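Local atomic coordinates of aminofutalosine deaminase (Helicobacter pylori, PDB entry 7LKK), a protein that catalyses the hydrolytic deamination of aminofutalosine in the menaquinone pathway at an iron-containing active site, and probably acts on adenosine as well. Residues A[163-166]-A[167-170]; A[237-240]-A[241-244]; A[333-337]-A[338-342]; A[402-405]-A[406-410]. One frame throughout, in Å; residues are numbered along the deposited sequence.

Overall arrangement
All four contacts are local, within single continuous stretches where helices begin or end in this amidohydrolase of the TIM-barrel clan. Contact 1 lies on the surface and contact 2 is partly buried; both sit on the same side of the chain's centre. Contacts 3 and 4 are buried and touch each other, Leu-339 against Ala-409 and Leu-342 against Leu-406, with their centres about 13 Å apart. Contacts 1 and 3 each have a serine N-cap, but the cap of contact 3 is joined by a polar network close to the iron ligand Asp-328. Contact 2 relies on aromatic rings near the bound inhibitor, contact 4 mainly on apolar side chains at a helix's last turn, with one weak glutamine-histidine bond.

Contact 1 of 4, residues A[163-166]-A[167-170]; sequences SYSL and EKLK
Ser-165 closes the first turn of helix 166-180 as its N-cap. Its OG accepts from Lys-168 N at 3.0 Å, in a bond with an N-H...O angle of 159°. The hydroxyl is placed for this by a first torsion of 157°, which sets OG roughly opposite the backbone N and beside the carbonyl carbon. A serine suits the position because its short side chain can fold back onto an amide that has no carbonyl of an earlier turn to bind. The same residue also begins the regular ladder, with Leu-169 N bonded to Ser-165 O at 3.0 Å, and Lys-170 N to Leu-166 O follows. The methylene CG of Lys-168 packs beside the capping oxygen, 3.3 Å from Ser-165 OG.

The tight side is completed by buried Leu-169. Its CD1 reaches the end of the Tyr-164 ring, 3.8 Å from Tyr-164 CE2, and the two side chains cross at about a right angle. The other side is loose. Beyond its CG the end of Lys-168 leads away, as do Glu-167 and Lys-170, and the acidic Glu-167 in the first turn would be expected to interact favourably with the helix dipole. Lys-170 has a weak, long ion pair with Glu-173. Tyr-164 and Leu-169 both rest on Met-203, so the start of helix 166-180, which follows strand 152-159, is seated against the neighbouring helix 201-213.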
loop_
_atom_site.group_PDB
_atom_site.type_symbol
_atom_site.label_atom_id
_atom_site.label_comp_id
_atom_site.label_asym_id
_atom_site.label_seq_id
_atom_site.Cartn_x
_atom_site.Cartn_y
_atom_site.Cartn_z
ATOM N N SER A 163 -15.104 7.017 34.214
ATOM C CA SER A 163 -15.642 7.396 35.514
ATOM C C SER A 163 -15.952 6.131 36.299
ATOM O O SER A 163 -16.678 5.258 35.811
ATOM C CB SER A 163 -16.895 8.266 35.366
ATOM O OG SER A 163 -18.022 7.487 35.011
ATOM N N TYR A 164 -15.398 6.036 37.506
ATOM C CA TYR A 164 -15.498 4.807 38.285
ATOM C C TYR A 164 -16.947 4.491 38.639
ATOM O O TYR A 164 -17.696 5.360 39.094
ATOM C CB TYR A 164 -14.662 4.918 39.559
ATOM C CG TYR A 164 -14.638 3.642 40.373
ATOM C CD1 TYR A 164 -15.591 3.400 41.354
ATOM C CD2 TYR A 164 -13.667 2.676 40.152
ATOM C CE1 TYR A 164 -15.575 2.233 42.092
ATOM C CE2 TYR A 164 -13.642 1.507 40.887
ATOM C CZ TYR A 164 -14.598 1.291 41.855
ATOM O OH TYR A 164 -14.580 0.128 42.589
ATOM N N SER A 165 -17.334 3.235 38.431
ATOM C CA SER A 165 -18.664 2.757 38.789
ATOM C C SER A 165 -18.560 1.282 39.143
ATOM O O SER A 165 -18.199 0.467 38.289
ATOM C CB SER A 165 -19.656 2.970 37.642
ATOM O OG SER A 165 -20.759 2.089 37.749
ATOM N N LEU A 166 -18.866 0.942 40.398
ATOM C CA LEU A 166 -18.852 -0.461 40.803
ATOM C C LEU A 166 -19.895 -1.272 40.047
ATOM O O LEU A 166 -19.682 -2.460 39.778
ATOM C CB LEU A 166 -19.075 -0.579 42.312
ATOM C CG LEU A 166 -18.916 -1.972 42.929
ATOM C CD1 LEU A 166 -17.571 -2.586 42.561
ATOM C CD2 LEU A 166 -19.091 -1.917 44.439
ATOM N N GLU A 167 -21.028 -0.655 39.701
ATOM C CA GLU A 167 -22.029 -1.350 38.900
ATOM C C GLU A 167 -21.483 -1.688 37.518
ATOM O O GLU A 167 -21.717 -2.785 36.999
ATOM C CB GLU A 167 -23.299 -0.508 38.790
ATOM C CG GLU A 167 -24.185 -0.560 40.029
ATOM C CD GLU A 167 -25.628 -0.195 39.734
ATOM O OE1 GLU A 167 -25.859 0.645 38.840
ATOM O OE2 GLU A 167 -26.532 -0.750 40.395
ATOM N N LYS A 168 -20.751 -0.753 36.906
ATOM C CA LYS A 168 -20.185 -1.011 35.587
ATOM C C LYS A 168 -19.118 -2.096 35.656
ATOM O O LYS A 168 -18.974 -2.894 34.723
ATOM C CB LYS A 168 -19.608 0.279 35.001
ATOM C CG LYS A 168 -20.653 1.282 34.528
ATOM C CD LYS A 168 -21.701 0.627 33.639
ATOM C CE LYS A 168 -23.088 0.708 34.264
ATOM N NZ LYS A 168 -24.167 0.558 33.249
ATOM N N LEU A 169 -18.355 -2.135 36.751
ATOM C CA LEU A 169 -17.387 -3.208 36.955
ATOM C C LEU A 169 -18.084 -4.559 37.040
ATOM O O LEU A 169 -17.654 -5.537 36.419
ATOM C CB LEU A 169 -16.572 -2.951 38.221
ATOM C CG LEU A 169 -15.362 -2.026 38.114
ATOM C CD1 LEU A 169 -14.700 -1.869 39.475
ATOM C CD2 LEU A 169 -14.371 -2.555 37.086
ATOM N N LYS A 170 -19.158 -4.637 37.831
ATOM C CA LYS A 170 -19.843 -5.911 38.022
ATOM C C LYS A 170 -20.504 -6.385 36.734
ATOM O O LYS A 170 -20.490 -7.584 36.429
ATOM C CB LYS A 170 -20.872 -5.787 39.144
ATOM C CG LYS A 170 -20.259 -5.607 40.528
ATOM C CD LYS A 170 -19.450 -6.829 40.945
ATOM C CE LYS A 170 -20.319 -8.075 41.001
ATOM N NZ LYS A 170 -19.727 -9.132 41.869
#

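Contact 2 of 4, residues A[237-240]-A[241-244]; sequences GWFE and NFYQ
Phe-239 and Phe-242 anchor an aromatic cluster, completed by Trp-238, where a short 3-10 turn leads into helix 242-247. The Phe-239 and Phe-242 side chains lie alongside each other and point the same way, yet their planes are 67° apart and the edge of Phe-239 is directed at the face of Phe-242: a T-shaped pair, with centroids 5.1 Å apart. At the closest point Phe-239 CD1 is 3.6 Å from Phe-242 CG. Trp-238 meets Phe-242 differently: the planes are inclined at 45°, neither stacked nor edge-to-face. In its six-membered ring CZ3 and CH2 both lie 3.7 Å from Phe-242 CD1. A first torsion of 166° in Phe-242 swings its ring back toward the preceding turn, where both partners can reach it.

Aromatic rings suit this largely buried junction because they can offer an edge to one neighbour and a face to another. Phe-239 stacks on Tyr-197 and meets Trp-231, while Phe-242 leans on Leu-100 and Leu-104 of helix 96-106. The Phe-242 side chain is about 5 Å from the bound inhibitor, which brings this edge of the cluster close to the pocket. Tyr-243 turns its hydroxyl to Tyr-197 O and Trp-231 NE1, while its CE2 comes 3.6 Å from Phe-239 O. Gly-237 N donates to Glu-240 OE2, and Gly-237 O accepts from Glu-240 N. The hydrogen bond that joins the turn to the helix, Phe-242 N to Phe-239 O at 3.3 Å, is weak. A water helps to bridge the junction: it donates to Glu-240 O at 2.9 Å and accepts from Gln-244 N at 3.0 Å.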
loop_
_atom_site.group_PDB
_atom_site.type_symbol
_atom_site.label_atom_id
_atom_site.label_comp_id
_atom_site.label_asym_id
_atom_site.label_seq_id
_atom_site.Cartn_x
_atom_site.Cartn_y
_atom_site.Cartn_z
ATOM N N GLY A 237 -4.029 19.890 25.447
ATOM C CA GLY A 237 -4.362 19.507 24.095
ATOM C C GLY A 237 -5.836 19.228 23.884
ATOM O O GLY A 237 -6.713 19.680 24.625
ATOM N N TRP A 238 -6.097 18.445 22.834
ATOM C CA TRP A 238 -7.464 18.201 22.378
ATOM C C TRP A 238 -8.319 17.537 23.454
ATOM O O TRP A 238 -9.518 17.816 23.562
ATOM C CB TRP A 238 -7.426 17.345 21.112
ATOM C CG TRP A 238 -8.765 17.028 20.529
ATOM C CD1 TRP A 238 -9.506 17.818 19.701
ATOM C CD2 TRP A 238 -9.515 15.822 20.713
ATOM N NE1 TRP A 238 -10.675 17.183 19.363
ATOM C CE2 TRP A 238 -10.705 15.955 19.970
ATOM C CE3 TRP A 238 -9.296 14.643 21.433
ATOM C CZ2 TRP A 238 -11.674 14.955 19.928
ATOM C CZ3 TRP A 238 -10.261 13.650 21.391
ATOM C CH2 TRP A 238 -11.435 13.813 20.646
ATOM N N PHE A 239 -7.723 16.659 24.261
ATOM C CA PHE A 239 -8.487 15.917 25.262
ATOM C C PHE A 239 -8.969 16.784 26.423
ATOM O O PHE A 239 -9.636 16.254 27.321
ATOM C CB PHE A 239 -7.651 14.755 25.799
ATOM C CG PHE A 239 -7.697 13.523 24.941
ATOM C CD1 PHE A 239 -8.777 12.660 25.002
ATOM C CD2 PHE A 239 -6.658 13.229 24.073
ATOM C CE1 PHE A 239 -8.822 11.526 24.212
ATOM C CE2 PHE A 239 -6.695 12.099 23.280
ATOM C CZ PHE A 239 -7.778 11.246 23.350
ATOM N N GLU A 240 -8.643 18.080 26.435
ATOM C CA GLU A 240 -9.113 18.964 27.502
ATOM C C GLU A 240 -10.634 18.967 27.598
ATOM O O GLU A 240 -11.194 18.954 28.700
ATOM C CB GLU A 240 -8.603 20.385 27.270
ATOM C CG GLU A 240 -7.168 20.629 27.689
ATOM C CD GLU A 240 -6.658 21.978 27.221
ATOM O OE1 GLU A 240 -7.495 22.856 26.921
ATOM O OE2 GLU A 240 -5.424 22.163 27.151
ATOM N N ASN A 241 -11.317 18.993 26.457
ATOM C CA ASN A 241 -12.770 19.058 26.409
ATOM C C ASN A 241 -13.408 17.728 26.043
ATOM O O ASN A 241 -14.629 17.668 25.883
ATOM C CB ASN A 241 -13.216 20.130 25.408
ATOM C CG ASN A 241 -12.581 21.479 25.674
ATOM O OD1 ASN A 241 -11.789 21.974 24.872
ATOM N ND2 ASN A 241 -12.931 22.087 26.800
ATOM N N PHE A 242 -12.609 16.664 25.915
ATOM C CA PHE A 242 -13.118 15.386 25.426
ATOM C C PHE A 242 -14.178 14.806 26.358
ATOM O O PHE A 242 -15.182 14.249 25.899
ATOM C CB PHE A 242 -11.950 14.408 25.256
ATOM C CG PHE A 242 -12.366 12.971 25.088
ATOM C CD1 PHE A 242 -12.782 12.495 23.856
ATOM C CD2 PHE A 242 -12.316 12.091 26.160
ATOM C CE1 PHE A 242 -13.153 11.171 23.700
ATOM C CE2 PHE A 242 -12.689 10.767 26.008
ATOM C CZ PHE A 242 -13.108 10.307 24.774
ATOM N N TYR A 243 -13.971 14.924 27.667
ATOM C CA TYR A 243 -14.857 14.258 28.616
ATOM C C TYR A 243 -16.187 14.991 28.749
ATOM O O TYR A 243 -17.240 14.353 28.861
ATOM C CB TYR A 243 -14.149 14.119 29.964
ATOM C CG TYR A 243 -12.836 13.373 29.835
ATOM C CD1 TYR A 243 -12.778 11.993 29.986
ATOM C CD2 TYR A 243 -11.661 14.046 29.521
ATOM C CE1 TYR A 243 -11.578 11.308 29.850
ATOM C CE2 TYR A 243 -10.463 13.372 29.380
ATOM C CZ TYR A 243 -10.424 12.006 29.544
ATOM O OH TYR A 243 -9.221 11.342 29.402
ATOM N N GLN A 244 -16.167 16.324 28.711
ATOM C CA GLN A 244 -17.417 17.075 28.745
ATOM C C GLN A 244 -18.150 16.964 27.414
ATOM O O GLN A 244 -19.359 16.707 27.375
ATOM C CB GLN A 244 -17.143 18.542 29.082
ATOM C CG GLN A 244 -16.864 18.819 30.551
ATOM C CD GLN A 244 -18.126 18.862 31.400
ATOM O OE1 GLN A 244 -19.227 18.572 30.928
ATOM N NE2 GLN A 244 -17.966 19.237 32.662
HETATM O O HOH W 1 -10.571 20.136 22.298
HETATM O O HOH W 2 -13.584 17.584 29.518
#

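Contact 3 of 4, residues A[333-337]-A[338-342]; sequences NISLS and LLDEL
Asn-333 and Glu-341 set an amide against a carboxylate, with the two planes 79° apart. The amide meets its partner with an edge: ND2 donates to Glu-341 OE1 almost within the amide plane, and reaches that oxygen on the syn side, 29° out of the carboxylate plane. The modelled length of 2.5 Å is unusually short and should be read with caution. The other edge of the amide is used as well, since Asn-333 OD1 takes Ile-334 N at 2.8 Å on a lone pair. ND2 has a further partner in Thr-327 O, and Glu-341 OE2 accepts from Phe-301 N, so their outside partners probably help to fix both buried groups in rotation. The second carboxylate, of Asp-340, receives Ser-335 OG at 2.9 Å on the anti side of OD2, 23° out of its plane, while its OD1 forms a salt bridge with Arg-343 of the same chain.

Between these groups the chain enters helix 338-348 through an ST turn followed by an N-cap. Ser-335 OG accepts Ser-337 N at 3.0 Å even as it donates to Asp-340, using the two capacities of one hydroxyl. Ser-337 is the N-cap: its OG accepts Asp-340 N at 3.2 Å, and Ser-337 O takes Glu-341 N at 3.1 Å. Serine fits both positions because a short hydroxyl can bind nearby amides without crowding. This loop follows strand 323-325 in the barrel and runs near the metal site without reaching the iron, the Asn-333 side chain lying about 5 Å from that of the iron ligand Asp-328, while Ile-334 packs on Arg-343 of the second subunit.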
loop_
_atom_site.group_PDB
_atom_site.type_symbol
_atom_site.label_atom_id
_atom_site.label_comp_id
_atom_site.label_asym_id
_atom_site.label_seq_id
_atom_site.Cartn_x
_atom_site.Cartn_y
_atom_site.Cartn_z
ATOM N N ASN A 333 -9.228 1.010 8.563
ATOM C CA ASN A 333 -8.524 0.317 7.492
ATOM C C ASN A 333 -9.492 0.135 6.333
ATOM O O ASN A 333 -10.707 0.286 6.484
ATOM C CB ASN A 333 -7.971 -1.035 7.964
ATOM C CG ASN A 333 -6.691 -1.433 7.246
ATOM O OD1 ASN A 333 -6.510 -1.152 6.059
ATOM N ND2 ASN A 333 -5.794 -2.097 7.969
ATOM N N ILE A 334 -8.935 -0.192 5.168
ATOM C CA ILE A 334 -9.737 -0.489 3.985
ATOM C C ILE A 334 -9.778 -1.972 3.667
ATOM O O ILE A 334 -10.616 -2.391 2.852
ATOM C CB ILE A 334 -9.242 0.296 2.751
ATOM C CG1 ILE A 334 -7.812 -0.114 2.398
ATOM C CG2 ILE A 334 -9.338 1.794 2.992
ATOM C CD1 ILE A 334 -7.292 0.515 1.119
ATOM N N SER A 335 -8.915 -2.780 4.280
ATOM C CA SER A 335 -8.875 -4.207 4.005
ATOM C C SER A 335 -8.470 -4.950 5.269
ATOM O O SER A 335 -7.667 -4.458 6.066
ATOM C CB SER A 335 -7.901 -4.527 2.866
ATOM O OG SER A 335 -7.661 -5.919 2.783
ATOM N N LEU A 336 -9.033 -6.144 5.443
ATOM C CA LEU A 336 -8.656 -7.025 6.539
ATOM C C LEU A 336 -7.763 -8.168 6.080
ATOM O O LEU A 336 -7.449 -9.058 6.876
ATOM C CB LEU A 336 -9.901 -7.575 7.239
ATOM C CG LEU A 336 -10.706 -6.560 8.055
ATOM C CD1 LEU A 336 -11.648 -7.272 9.012
ATOM C CD2 LEU A 336 -9.786 -5.615 8.814
ATOM N N SER A 337 -7.353 -8.167 4.815
ATOM C CA SER A 337 -6.318 -9.085 4.361
ATOM C C SER A 337 -5.004 -8.743 5.051
ATOM O O SER A 337 -4.507 -7.620 4.921
ATOM C CB SER A 337 -6.166 -9.003 2.846
ATOM O OG SER A 337 -4.932 -9.562 2.430
ATOM N N LEU A 338 -4.445 -9.702 5.795
ATOM C CA LEU A 338 -3.158 -9.453 6.434
ATOM C C LEU A 338 -2.060 -9.256 5.399
ATOM O O LEU A 338 -1.093 -8.529 5.652
ATOM C CB LEU A 338 -2.799 -10.593 7.389
ATOM C CG LEU A 338 -1.623 -10.304 8.330
ATOM C CD1 LEU A 338 -1.866 -9.037 9.136
ATOM C CD2 LEU A 338 -1.351 -11.478 9.256
ATOM N N LEU A 339 -2.198 -9.878 4.226
ATOM C CA LEU A 339 -1.219 -9.676 3.161
ATOM C C LEU A 339 -1.228 -8.232 2.669
ATOM O O LEU A 339 -0.166 -7.660 2.395
ATOM C CB LEU A 339 -1.494 -10.643 2.012
ATOM C CG LEU A 339 -1.242 -12.120 2.332
ATOM C CD1 LEU A 339 -1.882 -13.022 1.291
ATOM C CD2 LEU A 339 0.247 -12.395 2.438
ATOM N N ASP A 340 -2.414 -7.630 2.553
ATOM C CA ASP A 340 -2.492 -6.208 2.235
ATOM C C ASP A 340 -1.820 -5.370 3.314
ATOM O O ASP A 340 -1.101 -4.410 3.010
ATOM C CB ASP A 340 -3.952 -5.780 2.067
ATOM C CG ASP A 340 -4.576 -6.303 0.787
ATOM O OD1 ASP A 340 -3.849 -6.881 -0.045
ATOM O OD2 ASP A 340 -5.802 -6.134 0.614
ATOM N N GLU A 341 -2.038 -5.727 4.583
ATOM C CA GLU A 341 -1.423 -4.989 5.684
ATOM C C GLU A 341 0.093 -5.106 5.648
ATOM O O GLU A 341 0.806 -4.141 5.950
ATOM C CB GLU A 341 -1.963 -5.498 7.021
ATOM C CG GLU A 341 -1.735 -4.550 8.186
ATOM C CD GLU A 341 -2.552 -3.281 8.068
ATOM O OE1 GLU A 341 -3.624 -3.318 7.427
ATOM O OE2 GLU A 341 -2.124 -2.243 8.614
ATOM N N LEU A 342 0.607 -6.284 5.286
ATOM C CA LEU A 342 2.052 -6.473 5.228
ATOM C C LEU A 342 2.675 -5.647 4.109
ATOM O O LEU A 342 3.771 -5.101 4.273
ATOM C CB LEU A 342 2.378 -7.957 5.056
ATOM C CG LEU A 342 1.988 -8.825 6.257
ATOM C CD1 LEU A 342 2.236 -10.303 5.973
ATOM C CD2 LEU A 342 2.729 -8.374 7.508
HETATM O O HOH W 3 -4.849 -4.625 5.687
HETATM O O HOH W 4 -4.694 -10.220 0.131
#

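Contact 4 of 4, residues A[402-405]-A[406-410]; sequences ILQF and LLHAK
Leu-406, Phe-405 and Gln-404 carry most of this contact, in the last turns of helix 401-408. Leu-406 places CG over the backbone, 3.4 Å from Ile-402 O, and sends CD2 against the ring of Phe-405, 4.0 Å from Phe-405 CD2. A branched apolar side chain suits this buried place, since one methyl can turn to the ring while the other lies back toward Ile-402.

In Phe-405 a first torsion of 168° carries the ring alongside the chain's next turn, where Ala-409 meets one face. This is a CH-pi contact, with Ala-409 CB 4.0 Å from the ring centroid and 19° off the normal. The methyl of Ala-409 is small enough to lie on the ring face, offset toward its rim.

Gln-404 and His-408 run side by side, amide and imidazole nearly coplanar. His-408 NE2 donates weakly to Gln-404 OE1 at 3.0 Å, and Gln-404 NE2 is held by Gln-400 OE1. Phe-91 of the second subunit packs on Gln-404, and Ile-334 of that subunit on His-408.

The backbone shows a helix running out. Ala-409 N still bonds to Phe-405 O at 2.8 Å, yet Ala-409 is the first residue to leave helical angles. Arg-343 NH1, from the neighbouring helix 338-348, donates to Leu-406 O and Ala-409 O, as is typical of the C-terminal end of an alpha-helix, where the last carbonyls have no following turn to bind.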
loop_
_atom_site.group_PDB
_atom_site.type_symbol
_atom_site.label_atom_id
_atom_site.label_comp_id
_atom_site.label_asym_id
_atom_site.label_seq_id
_atom_site.Cartn_x
_atom_site.Cartn_y
_atom_site.Cartn_z
ATOM N N ILE A 402 11.168 -14.412 0.361
ATOM C CA ILE A 402 10.288 -13.807 1.357
ATOM C C ILE A 402 9.682 -12.512 0.827
ATOM O O ILE A 402 8.481 -12.262 0.986
ATOM C CB ILE A 402 11.050 -13.581 2.673
ATOM C CG1 ILE A 402 11.305 -14.915 3.377
ATOM C CG2 ILE A 402 10.282 -12.632 3.585
ATOM C CD1 ILE A 402 12.357 -14.840 4.455
ATOM N N LEU A 403 10.500 -11.663 0.201
ATOM C CA LEU A 403 9.992 -10.398 -0.322
ATOM C C LEU A 403 9.026 -10.623 -1.481
ATOM O O LEU A 403 7.945 -10.025 -1.523
ATOM C CB LEU A 403 11.152 -9.501 -0.750
ATOM C CG LEU A 403 10.770 -8.231 -1.517
ATOM C CD1 LEU A 403 9.847 -7.347 -0.692
ATOM C CD2 LEU A 403 12.013 -7.465 -1.942
ATOM N N GLN A 404 9.397 -11.486 -2.435
ATOM C CA GLN A 404 8.512 -11.760 -3.565
ATOM C C GLN A 404 7.202 -12.384 -3.099
ATOM O O GLN A 404 6.138 -12.108 -3.668
ATOM C CB GLN A 404 9.203 -12.671 -4.581
ATOM C CG GLN A 404 10.470 -12.091 -5.194
ATOM C CD GLN A 404 10.198 -10.982 -6.189
ATOM O OE1 GLN A 404 9.074 -10.813 -6.662
ATOM N NE2 GLN A 404 11.234 -10.219 -6.514
ATOM N N PHE A 405 7.262 -13.238 -2.074
ATOM C CA PHE A 405 6.040 -13.792 -1.500
ATOM C C PHE A 405 5.133 -12.685 -0.973
ATOM O O PHE A 405 3.937 -12.649 -1.280
ATOM C CB PHE A 405 6.380 -14.778 -0.381
ATOM C CG PHE A 405 5.196 -15.171 0.456
ATOM C CD1 PHE A 405 4.345 -16.182 0.041
ATOM C CD2 PHE A 405 4.924 -14.523 1.651
ATOM C CE1 PHE A 405 3.249 -16.542 0.805
ATOM C CE2 PHE A 405 3.832 -14.880 2.418
ATOM C CZ PHE A 405 2.994 -15.891 1.993
ATOM N N LEU A 406 5.687 -11.778 -0.163
ATOM C CA LEU A 406 4.886 -10.694 0.398
ATOM C C LEU A 406 4.312 -9.798 -0.691
ATOM O O LEU A 406 3.213 -9.253 -0.534
ATOM C CB LEU A 406 5.726 -9.870 1.375
ATOM C CG LEU A 406 6.110 -10.560 2.687
ATOM C CD1 LEU A 406 6.990 -9.654 3.537
ATOM C CD2 LEU A 406 4.868 -10.983 3.458
ATOM N N LEU A 407 5.038 -9.629 -1.797
ATOM C CA LEU A 407 4.572 -8.754 -2.866
ATOM C C LEU A 407 3.452 -9.397 -3.678
ATOM O O LEU A 407 2.524 -8.705 -4.111
ATOM C CB LEU A 407 5.737 -8.374 -3.781
ATOM C CG LEU A 407 6.791 -7.437 -3.191
ATOM C CD1 LEU A 407 7.914 -7.203 -4.193
ATOM C CD2 LEU A 407 6.167 -6.117 -2.767
ATOM N N HIS A 408 3.515 -10.713 -3.892
ATOM C CA HIS A 408 2.617 -11.367 -4.832
ATOM C C HIS A 408 1.535 -12.226 -4.190
ATOM O O HIS A 408 0.561 -12.559 -4.872
ATOM C CB HIS A 408 3.424 -12.224 -5.819
ATOM C CG HIS A 408 4.424 -11.440 -6.612
ATOM N ND1 HIS A 408 4.059 -10.456 -7.505
ATOM C CD2 HIS A 408 5.778 -11.483 -6.634
ATOM C CE1 HIS A 408 5.143 -9.930 -8.048
ATOM N NE2 HIS A 408 6.200 -10.537 -7.537
ATOM N N ALA A 409 1.667 -12.587 -2.915
ATOM C CA ALA A 409 0.660 -13.427 -2.273
ATOM C C ALA A 409 -0.640 -12.648 -2.090
ATOM O O ALA A 409 -0.651 -11.574 -1.482
ATOM C CB ALA A 409 1.162 -13.939 -0.927
ATOM N N LYS A 410 -1.734 -13.188 -2.621
ATOM C CA LYS A 410 -3.047 -12.573 -2.485
ATOM C C LYS A 410 -4.058 -13.502 -1.834
ATOM O O LYS A 410 -4.678 -13.128 -0.831
ATOM C CB LYS A 410 -3.551 -12.094 -3.857
ATOM C CG LYS A 410 -3.156 -10.655 -4.160
ATOM C CD LYS A 410 -2.592 -10.494 -5.562
ATOM C CE LYS A 410 -3.680 -10.575 -6.616
ATOM N NZ LYS A 410 -3.132 -10.369 -7.985
#